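Local coordinates for protein UDP-N-acetylmuramate-alanine ligase MurC (Thermotoga maritima, PDB 1J6U) that catalyses the ATP-dependent joining of L-alanine to UDP-N-acetylmuramate, an early step in building the peptidoglycan cell wall, at residues E115-G121 and P182-T188; K352-Q358 and A379-T385. One frame throughout, in Å; residues are numbered along the deposited sequence.

Contact 1: E115-G121 and P182-T188; sequences EEFAVTG and PNYLIIT
Residues 116-120 and 184-187 pair as parallel strands. Backbone bonds alternate between them: Tyr184 N donates to Glu116 O, Ala118 N to Tyr184 O, Ile186 N to Ala118 O (2.9 Å), Thr120 N to Ile186 O, and Thr188 N to Thr120 O. At the N-terminal end a side chain continues the pairing. Glu116 N donates to Asn183 OD1 (2.8 Å) in a nearly straight bond, and it sits above the amide carbonyl plane rather than in it. The aromatic pair is T-shaped. Tyr184 turns its edge to the face of Phe117, with CD1 over the ring centre and ring centroids 4.7 Å apart. Phe117 CG is anti to its carbonyl carbon (chi1 -69°), and its side chain points the same way as that of Tyr184 and offers a ring face to CD1. An alanine in place of Phe117 would remove this face and would probably let the Tyr184 ring turn more freely. On the other face of the sheet, Ala118 CB meets Pro182 CB at 3.6 Å, and Thr120 CG2 lies 3.9 Å from Leu185 CD1. At the C-terminal end Thr188 OG1 lies 3.1 Å from Gly121 CA, and it bonds to Asp123 O. The backbone bonds thus fix the register that brings Thr188 to Gly121, the first residue of the predicted ATP-binding P-loop.

Contact 2: K352-Q358 and A379-T385; sequences KIVVIFQ and ADEVVVT
This is a parallel strand pair, 352-357 with 381-384, inside the six-stranded sheet of the C-terminal Mur ligase domain. The two strand axes approach to 4.7 Å. Backbone bonds run from Val355 N to Glu381 O, from Val383 N to Val355 O (2.8 Å), from Phe357 N to Val383 O (2.8 Å), and from Thr385 N to Phe357 O. The entry to the second strand is gripped twice. Ile353 O accepts from Asp380 N at 2.7 Å and, less closely, from Glu381 N. Asp380 OD2 also faces Ile353 N, but it is modelled so close that the exact bond is doubtful. Side chains alternate between the faces. Val355 CG2 presses on Ala379 CB at 3.4 Å, a tight carbon contact. On the opposite face Val354 CG2 lies alongside Glu381 CB (3.9 Å), and Lys352 CE packs on Glu381 CG (3.7 Å). Thr385 OG1 is buried without a polar partner in the model. Strand 433-438 bonds to the other edge of 352-357. Helix 334-347 covers Ile353 and Val355, while helix 400-409 packs on Val382 and Val384. Phe357 meets both helices, through Ile337 and Ile403.

How the contacts relate
Contact 1 and contact 2 lie in different sheets and do not touch. Their centres are 36 Å apart, with the middle of the chain between them, and their nearest atoms are about 19 Å apart. Both strands of contact 1 precede those of contact 2 in the sequence. Contact 1 joins two neighbouring strands of the seven-stranded sheet of the middle domain, next to the predicted ATP-binding loop. Contact 2 joins two neighbouring strands of the six-stranded sheet of the C-terminal domain, away from that site. Each pair is parallel and flanked by helices. Together they mark the cores of two domains that, as in other Mur ligases, probably cooperate around the active site.

Contact 1: E115-G121 and P182-T188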
loop_
_atom_site.group_PDB
_atom_site.type_symbol
_atom_site.label_atom_id
_atom_site.label_comp_id
_atom_site.label_asym_id
_atom_site.label_seq_id
_atom_site.Cartn_x
_atom_site.Cartn_y
_atom_site.Cartn_z
ATOM N N GLU A 115 -4.632 -20.347 -9.268
ATOM C CA GLU A 115 -4.450 -20.515 -7.831
ATOM C C GLU A 115 -4.352 -19.090 -7.305
ATOM O O GLU A 115 -3.565 -18.288 -7.807
ATOM C CB GLU A 115 -3.149 -21.270 -7.557
ATOM C CG GLU A 115 -2.867 -21.575 -6.089
ATOM C CD GLU A 115 -1.442 -22.109 -5.862
ATOM O OE1 GLU A 115 -0.616 -22.112 -6.814
ATOM O OE2 GLU A 115 -1.137 -22.520 -4.720
ATOM N N GLU A 116 -5.112 -18.778 -6.269
ATOM C CA GLU A 116 -5.115 -17.425 -5.747
ATOM C C GLU A 116 -4.515 -17.120 -4.375
ATOM O O GLU A 116 -4.877 -17.728 -3.376
ATOM C CB GLU A 116 -6.543 -16.901 -5.752
ATOM C CG GLU A 116 -7.176 -16.811 -7.123
ATOM C CD GLU A 116 -8.658 -16.431 -7.041
ATOM O OE1 GLU A 116 -9.119 -16.008 -5.945
ATOM O OE2 GLU A 116 -9.360 -16.558 -8.075
ATOM N N PHE A 117 -3.615 -16.138 -4.344
ATOM C CA PHE A 117 -3.027 -15.689 -3.106
ATOM C C PHE A 117 -3.633 -14.298 -2.852
ATOM O O PHE A 117 -3.355 -13.337 -3.567
ATOM C CB PHE A 117 -1.504 -15.556 -3.217
ATOM C CG PHE A 117 -0.772 -16.870 -3.348
ATOM C CD1 PHE A 117 -0.777 -17.574 -4.556
ATOM C CD2 PHE A 117 0.001 -17.358 -2.302
ATOM C CE1 PHE A 117 -0.023 -18.722 -4.715
ATOM C CE2 PHE A 117 0.760 -18.509 -2.463
ATOM C CZ PHE A 117 0.744 -19.182 -3.672
ATOM N N ALA A 118 -4.480 -14.205 -1.839
ATOM C CA ALA A 118 -5.098 -12.947 -1.467
ATOM C C ALA A 118 -4.588 -12.433 -0.118
ATOM O O ALA A 118 -4.299 -13.194 0.837
ATOM C CB ALA A 118 -6.609 -13.107 -1.420
ATOM N N VAL A 119 -4.459 -11.120 -0.041
ATOM C CA VAL A 119 -4.041 -10.509 1.198
ATOM C C VAL A 119 -5.044 -9.424 1.493
ATOM O O VAL A 119 -5.408 -8.659 0.609
ATOM C CB VAL A 119 -2.654 -9.895 1.069
ATOM C CG1 VAL A 119 -2.277 -9.170 2.372
ATOM C CG2 VAL A 119 -1.648 -10.989 0.718
ATOM N N THR A 120 -5.511 -9.358 2.724
ATOM C CA THR A 120 -6.450 -8.312 3.081
ATOM C C THR A 120 -6.106 -7.905 4.499
ATOM O O THR A 120 -5.285 -8.544 5.147
ATOM C CB THR A 120 -7.932 -8.778 3.044
ATOM O OG1 THR A 120 -8.796 -7.633 3.136
ATOM C CG2 THR A 120 -8.231 -9.677 4.226
ATOM N N GLY A 121 -6.738 -6.841 4.979
ATOM C CA GLY A 121 -6.458 -6.381 6.327
ATOM C C GLY A 121 -6.525 -4.866 6.424
ATOM O O GLY A 121 -6.621 -4.169 5.430
ATOM N N PRO A 182 -10.364 -17.066 -2.340
ATOM C CA PRO A 182 -9.006 -17.429 -2.759
ATOM C C PRO A 182 -8.618 -18.764 -2.129
ATOM O O PRO A 182 -9.303 -19.262 -1.220
ATOM C CB PRO A 182 -8.171 -16.296 -2.192
ATOM C CG PRO A 182 -8.913 -16.017 -0.844
ATOM C CD PRO A 182 -10.345 -16.007 -1.305
ATOM N N ASN A 183 -7.520 -19.327 -2.608
ATOM C CA ASN A 183 -6.989 -20.581 -2.078
ATOM C C ASN A 183 -6.431 -20.265 -0.702
ATOM O O ASN A 183 -6.711 -20.962 0.293
ATOM C CB ASN A 183 -5.819 -21.089 -2.936
ATOM C CG ASN A 183 -6.245 -21.549 -4.311
ATOM O OD1 ASN A 183 -6.716 -20.764 -5.145
ATOM N ND2 ASN A 183 -6.067 -22.839 -4.565
ATOM N N TYR A 184 -5.611 -19.209 -0.681
ATOM C CA TYR A 184 -4.929 -18.754 0.518
ATOM C C TYR A 184 -5.238 -17.289 0.745
ATOM O O TYR A 184 -5.268 -16.498 -0.179
ATOM C CB TYR A 184 -3.430 -18.910 0.336
ATOM C CG TYR A 184 -3.062 -20.095 -0.495
ATOM C CD1 TYR A 184 -2.374 -19.945 -1.680
ATOM C CD2 TYR A 184 -3.424 -21.377 -0.101
ATOM C CE1 TYR A 184 -2.051 -21.044 -2.464
ATOM C CE2 TYR A 184 -3.112 -22.471 -0.875
ATOM C CZ TYR A 184 -2.430 -22.305 -2.049
ATOM O OH TYR A 184 -2.142 -23.416 -2.797
ATOM N N LEU A 185 -5.448 -16.949 1.998
ATOM C CA LEU A 185 -5.749 -15.612 2.391
ATOM C C LEU A 185 -4.960 -15.222 3.650
ATOM O O LEU A 185 -5.008 -15.935 4.682
ATOM C CB LEU A 185 -7.225 -15.505 2.706
ATOM C CG LEU A 185 -7.592 -14.231 3.456
ATOM C CD1 LEU A 185 -7.617 -13.098 2.425
ATOM C CD2 LEU A 185 -8.940 -14.381 4.183
ATOM N N ILE A 186 -4.197 -14.127 3.555
ATOM C CA ILE A 186 -3.529 -13.609 4.749
ATOM C C ILE A 186 -4.417 -12.430 5.184
ATOM O O ILE A 186 -4.838 -11.602 4.352
ATOM C CB ILE A 186 -2.133 -13.030 4.482
ATOM C CG1 ILE A 186 -1.129 -14.137 4.166
ATOM C CG2 ILE A 186 -1.673 -12.254 5.701
ATOM C CD1 ILE A 186 0.288 -13.601 3.789
ATOM N N ILE A 187 -4.751 -12.387 6.463
ATOM C CA ILE A 187 -5.541 -11.283 6.988
ATOM C C ILE A 187 -4.551 -10.663 7.958
ATOM O O ILE A 187 -4.321 -11.229 9.032
ATOM C CB ILE A 187 -6.760 -11.743 7.807
ATOM C CG1 ILE A 187 -7.710 -12.586 6.948
ATOM C CG2 ILE A 187 -7.490 -10.521 8.362
ATOM C CD1 ILE A 187 -8.939 -13.115 7.741
ATOM N N THR A 188 -3.976 -9.512 7.586
ATOM C CA THR A 188 -2.954 -8.836 8.420
ATOM C C THR A 188 -3.482 -8.452 9.780
ATOM O O THR A 188 -2.793 -8.622 10.793
ATOM C CB THR A 188 -2.440 -7.566 7.761
ATOM O OG1 THR A 188 -3.565 -6.762 7.390
ATOM C CG2 THR A 188 -1.628 -7.885 6.531
#

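Contact 2: K352-Q358 and A379-T385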
loop_
_atom_site.group_PDB
_atom_site.type_symbol
_atom_site.label_atom_id
_atom_site.label_comp_id
_atom_site.label_asym_id
_atom_site.label_seq_id
_atom_site.Cartn_x
_atom_site.Cartn_y
_atom_site.Cartn_z
ATOM N N LYS A 352 19.691 13.792 11.851
ATOM C CA LYS A 352 18.634 14.744 12.177
ATOM C C LYS A 352 17.407 14.263 11.401
ATOM O O LYS A 352 17.492 13.974 10.199
ATOM C CB LYS A 352 19.030 16.141 11.698
ATOM C CG LYS A 352 18.004 17.230 11.957
ATOM C CD LYS A 352 18.695 18.554 12.230
ATOM C CE LYS A 352 17.998 19.760 11.604
ATOM N NZ LYS A 352 18.311 19.871 10.150
ATOM N N ILE A 353 16.277 14.148 12.091
ATOM C CA ILE A 353 15.041 13.708 11.458
ATOM C C ILE A 353 14.115 14.892 11.267
ATOM O O ILE A 353 13.712 15.546 12.249
ATOM C CB ILE A 353 14.297 12.666 12.303
ATOM C CG1 ILE A 353 15.230 11.512 12.628
ATOM C CG2 ILE A 353 13.098 12.134 11.519
ATOM C CD1 ILE A 353 15.845 10.887 11.405
ATOM N N VAL A 354 13.797 15.167 10.003
ATOM C CA VAL A 354 12.922 16.278 9.640
ATOM C C VAL A 354 11.655 15.768 8.964
ATOM O O VAL A 354 11.711 15.137 7.904
ATOM C CB VAL A 354 13.600 17.232 8.667
ATOM C CG1 VAL A 354 12.616 18.290 8.253
ATOM C CG2 VAL A 354 14.821 17.851 9.321
ATOM N N VAL A 355 10.517 16.030 9.592
ATOM C CA VAL A 355 9.244 15.605 9.043
ATOM C C VAL A 355 8.501 16.772 8.407
ATOM O O VAL A 355 8.333 17.820 9.018
ATOM C CB VAL A 355 8.354 15.013 10.114
ATOM C CG1 VAL A 355 7.057 14.503 9.495
ATOM C CG2 VAL A 355 9.080 13.913 10.809
ATOM N N ILE A 356 8.118 16.583 7.154
ATOM C CA ILE A 356 7.329 17.524 6.394
ATOM C C ILE A 356 6.020 16.718 6.262
ATOM O O ILE A 356 5.921 15.757 5.484
ATOM C CB ILE A 356 7.941 17.772 5.016
ATOM C CG1 ILE A 356 9.334 18.398 5.182
ATOM C CG2 ILE A 356 7.026 18.693 4.218
ATOM C CD1 ILE A 356 10.463 17.399 5.062
ATOM N N PHE A 357 5.024 17.102 7.046
ATOM C CA PHE A 357 3.769 16.378 7.093
ATOM C C PHE A 357 2.545 17.064 6.533
ATOM O O PHE A 357 2.182 18.154 6.974
ATOM C CB PHE A 357 3.512 16.007 8.548
ATOM C CG PHE A 357 2.173 15.376 8.797
ATOM C CD1 PHE A 357 1.778 14.247 8.092
ATOM C CD2 PHE A 357 1.337 15.872 9.792
ATOM C CE1 PHE A 357 0.563 13.614 8.382
ATOM C CE2 PHE A 357 0.132 15.253 10.088
ATOM C CZ PHE A 357 -0.257 14.120 9.383
ATOM N N GLN A 358 1.894 16.412 5.581
ATOM C CA GLN A 358 0.668 16.946 4.989
ATOM C C GLN A 358 -0.473 16.119 5.581
ATOM O O GLN A 358 -0.671 14.991 5.178
ATOM C CB GLN A 358 0.716 16.796 3.471
ATOM C CG GLN A 358 -0.590 17.130 2.746
ATOM C CD GLN A 358 -0.519 16.829 1.253
ATOM O OE1 GLN A 358 -0.273 15.685 0.839
ATOM N NE2 GLN A 358 -0.739 17.855 0.433
ATOM N N ALA A 379 10.449 13.767 16.067
ATOM C CA ALA A 379 11.222 14.397 14.987
ATOM C C ALA A 379 12.011 15.577 15.521
ATOM O O ALA A 379 11.648 16.147 16.528
ATOM C CB ALA A 379 10.311 14.870 13.870
ATOM N N ASP A 380 13.095 15.947 14.853
ATOM C CA ASP A 380 13.888 17.082 15.305
ATOM C C ASP A 380 13.303 18.399 14.817
ATOM O O ASP A 380 13.387 19.411 15.488
ATOM C CB ASP A 380 15.303 16.930 14.799
ATOM C CG ASP A 380 15.914 15.651 15.249
ATOM O OD1 ASP A 380 16.049 15.494 16.482
ATOM O OD2 ASP A 380 16.232 14.800 14.386
ATOM N N GLU A 381 12.721 18.367 13.633
ATOM C CA GLU A 381 12.095 19.524 13.051
ATOM C C GLU A 381 10.810 19.059 12.432
ATOM O O GLU A 381 10.769 17.983 11.830
ATOM C CB GLU A 381 12.953 20.105 11.927
ATOM C CG GLU A 381 14.380 20.359 12.317
ATOM C CD GLU A 381 14.672 21.816 12.525
ATOM O OE1 GLU A 381 14.392 22.337 13.641
ATOM O OE2 GLU A 381 15.173 22.434 11.550
ATOM N N VAL A 382 9.758 19.855 12.585
ATOM C CA VAL A 382 8.512 19.534 11.921
ATOM C C VAL A 382 7.957 20.692 11.101
ATOM O O VAL A 382 7.828 21.802 11.599
ATOM C CB VAL A 382 7.385 19.135 12.889
ATOM C CG1 VAL A 382 6.193 18.614 12.059
ATOM C CG2 VAL A 382 7.856 18.102 13.859
ATOM N N VAL A 383 7.635 20.422 9.848
ATOM C CA VAL A 383 6.981 21.396 8.971
ATOM C C VAL A 383 5.606 20.774 8.651
ATOM O O VAL A 383 5.546 19.706 8.054
ATOM C CB VAL A 383 7.707 21.604 7.615
ATOM C CG1 VAL A 383 6.849 22.521 6.707
ATOM C CG2 VAL A 383 9.061 22.253 7.821
ATOM N N VAL A 384 4.509 21.408 9.066
ATOM C CA VAL A 384 3.170 20.879 8.771
ATOM C C VAL A 384 2.577 21.716 7.644
ATOM O O VAL A 384 2.850 22.900 7.595
ATOM C CB VAL A 384 2.205 21.057 9.931
ATOM C CG1 VAL A 384 0.912 20.349 9.605
ATOM C CG2 VAL A 384 2.801 20.545 11.210
ATOM N N THR A 385 1.800 21.109 6.744
ATOM C CA THR A 385 1.141 21.857 5.679
ATOM C C THR A 385 -0.330 21.753 5.961
ATOM O O THR A 385 -0.751 21.094 6.913
ATOM C CB THR A 385 1.239 21.281 4.279
ATOM O OG1 THR A 385 2.404 20.485 4.137
ATOM C CG2 THR A 385 1.285 22.433 3.285
#